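Local coordinates for protein polyketide synthase (Synechococcus sp., PDB 4GOX) that probably transfers a sulfuryl group from the donor PAPS to a polyketide intermediate, activating it for terminal olefin formation in hydrocarbon biosynthesis, at residues A[49-54]-A[85-90]. Sequence-based numbering, arbitrary orientation.
Sequences GLYSPP and MDLENL
Tyr51 reaches from an outermost strand of the parallel sheet in this P-loop-type sulfotransferase fold to Asp86 and Leu87, near the C-terminal end of helix 79-88. Strand 50-51 pairs through its backbone with strand 124-129, while the tyrosine side chain extends to the helix. The bond from CA to CB of Tyr51 already points toward segment 85-90, and CG, anti to the backbone N (chi1 -172°), carries the ring on toward Leu87 and Asp86. Leu87 CD2 stands over the middle of the ring, roughly equally far from all six carbons, 3.7 Å from the centroid and only 8° off the normal, a CH-pi contact over the face. Leucine suits this place because its forked end covers a ring broadly: Leu87 CD1 lies 3.7 Å from Tyr51 CE2. Leu87 CG is 3.6 Å from Tyr51 CZ. At the ring edge the partner is polar: Asp86 OD2 lies near the plane, 3.2 Å from Tyr51 CE1, with carboxylate and ring planes 4° apart. Arg123 and Leu248 add loop contacts to the tyrosine. A phenol fits here, being greasy along its length and polar at its end, where Tyr51 OH lies 3.2 Å from Asp86 OD2.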
loop_
_atom_site.group_PDB
_atom_site.type_symbol
_atom_site.label_atom_id
_atom_site.label_comp_id
_atom_site.label_asym_id
_atom_site.label_seq_id
_atom_site.Cartn_x
_atom_site.Cartn_y
_atom_site.Cartn_z
ATOM N N GLY A 49 -11.739 -12.289 6.589
ATOM C CA GLY A 49 -10.691 -13.207 6.154
ATOM C C GLY A 49 -9.390 -12.542 5.767
ATOM O O GLY A 49 -8.487 -13.209 5.258
ATOM N N LEU A 50 -9.295 -11.216 5.985
ATOM C CA LEU A 50 -8.114 -10.417 5.646
ATOM C C LEU A 50 -7.717 -9.595 6.844
ATOM O O LEU A 50 -8.555 -9.268 7.686
ATOM C CB LEU A 50 -8.398 -9.446 4.453
ATOM C CG LEU A 50 -9.055 -9.996 3.182
ATOM C CD1 LEU A 50 -9.355 -8.876 2.202
ATOM C CD2 LEU A 50 -8.167 -11.000 2.483
ATOM N N TYR A 51 -6.441 -9.267 6.929
ATOM C CA TYR A 51 -5.946 -8.378 7.959
ATOM C C TYR A 51 -5.211 -7.252 7.219
ATOM O O TYR A 51 -4.142 -7.481 6.643
ATOM C CB TYR A 51 -5.059 -9.099 8.991
ATOM C CG TYR A 51 -4.746 -8.161 10.127
ATOM C CD1 TYR A 51 -5.759 -7.656 10.937
ATOM C CD2 TYR A 51 -3.452 -7.700 10.337
ATOM C CE1 TYR A 51 -5.493 -6.723 11.930
ATOM C CE2 TYR A 51 -3.172 -6.769 11.335
ATOM C CZ TYR A 51 -4.198 -6.298 12.142
ATOM O OH TYR A 51 -3.967 -5.387 13.142
ATOM N N SER A 52 -5.820 -6.047 7.210
ATOM C CA SER A 52 -5.356 -4.873 6.478
ATOM C C SER A 52 -5.062 -3.699 7.421
ATOM O O SER A 52 -5.865 -2.762 7.522
ATOM C CB SER A 52 -6.398 -4.500 5.430
ATOM O OG SER A 52 -5.860 -3.644 4.438
ATOM N N PRO A 53 -3.914 -3.709 8.125
ATOM C CA PRO A 53 -3.653 -2.629 9.086
ATOM C C PRO A 53 -3.135 -1.344 8.455
ATOM O O PRO A 53 -2.802 -1.363 7.273
ATOM C CB PRO A 53 -2.576 -3.254 9.999
ATOM C CG PRO A 53 -1.819 -4.162 9.093
ATOM C CD PRO A 53 -2.834 -4.729 8.149
ATOM N N PRO A 54 -2.951 -0.243 9.237
ATOM C CA PRO A 54 -2.273 0.943 8.677
ATOM C C PRO A 54 -0.798 0.602 8.376
ATOM O O PRO A 54 -0.290 -0.395 8.887
ATOM C CB PRO A 54 -2.381 1.982 9.795
ATOM C CG PRO A 54 -2.638 1.222 11.029
ATOM C CD PRO A 54 -3.287 -0.057 10.669
ATOM N N MET A 85 -1.179 -3.924 18.776
ATOM C CA MET A 85 -2.206 -3.536 19.720
ATOM C C MET A 85 -3.484 -4.313 19.352
ATOM O O MET A 85 -3.947 -5.107 20.164
ATOM C CB MET A 85 -2.471 -2.029 19.613
ATOM C CG MET A 85 -1.481 -1.175 20.334
ATOM S SD MET A 85 -1.895 0.578 20.177
ATOM C CE MET A 85 -3.620 0.584 20.623
ATOM N N ASP A 86 -3.993 -4.151 18.097
ATOM C CA ASP A 86 -5.186 -4.829 17.591
ATOM C C ASP A 86 -5.082 -6.362 17.606
ATOM O O ASP A 86 -5.982 -7.010 18.148
ATOM C CB ASP A 86 -5.562 -4.324 16.185
ATOM C CG ASP A 86 -6.819 -4.968 15.634
ATOM O OD1 ASP A 86 -7.920 -4.663 16.150
ATOM O OD2 ASP A 86 -6.698 -5.837 14.750
ATOM N N LEU A 87 -4.004 -6.943 17.028
ATOM C CA LEU A 87 -3.853 -8.403 16.983
ATOM C C LEU A 87 -3.708 -9.069 18.358
ATOM O O LEU A 87 -4.120 -10.227 18.525
ATOM C CB LEU A 87 -2.671 -8.834 16.096
ATOM C CG LEU A 87 -2.793 -8.610 14.577
ATOM C CD1 LEU A 87 -1.429 -8.698 13.924
ATOM C CD2 LEU A 87 -3.771 -9.607 13.929
ATOM N N GLU A 88 -3.090 -8.369 19.325
ATOM C CA GLU A 88 -2.789 -8.972 20.629
ATOM C C GLU A 88 -3.441 -8.369 21.870
ATOM O O GLU A 88 -3.169 -8.863 22.969
ATOM C CB GLU A 88 -1.272 -9.090 20.805
ATOM C CG GLU A 88 -0.655 -10.119 19.879
ATOM C CD GLU A 88 0.858 -10.126 19.823
ATOM O OE1 GLU A 88 1.493 -9.130 20.243
ATOM O OE2 GLU A 88 1.412 -11.135 19.333
ATOM N N ASN A 89 -4.334 -7.355 21.701
ATOM C CA ASN A 89 -5.064 -6.644 22.770
ATOM C C ASN A 89 -4.082 -5.939 23.716
ATOM O O ASN A 89 -4.160 -6.083 24.950
ATOM C CB ASN A 89 -6.041 -7.569 23.526
ATOM C CG ASN A 89 -7.153 -8.130 22.679
ATOM O OD1 ASN A 89 -8.280 -7.620 22.674
ATOM N ND2 ASN A 89 -6.873 -9.225 21.981
ATOM N N LEU A 90 -3.158 -5.182 23.112
ATOM C CA LEU A 90 -2.082 -4.439 23.768
ATOM C C LEU A 90 -2.373 -2.934 23.904
ATOM O O LEU A 90 -3.146 -2.363 23.137
ATOM C CB LEU A 90 -0.772 -4.637 22.965
ATOM C CG LEU A 90 0.228 -5.719 23.381
ATOM C CD1 LEU A 90 -0.435 -7.010 23.862
ATOM C CD2 LEU A 90 1.201 -6.025 22.242
#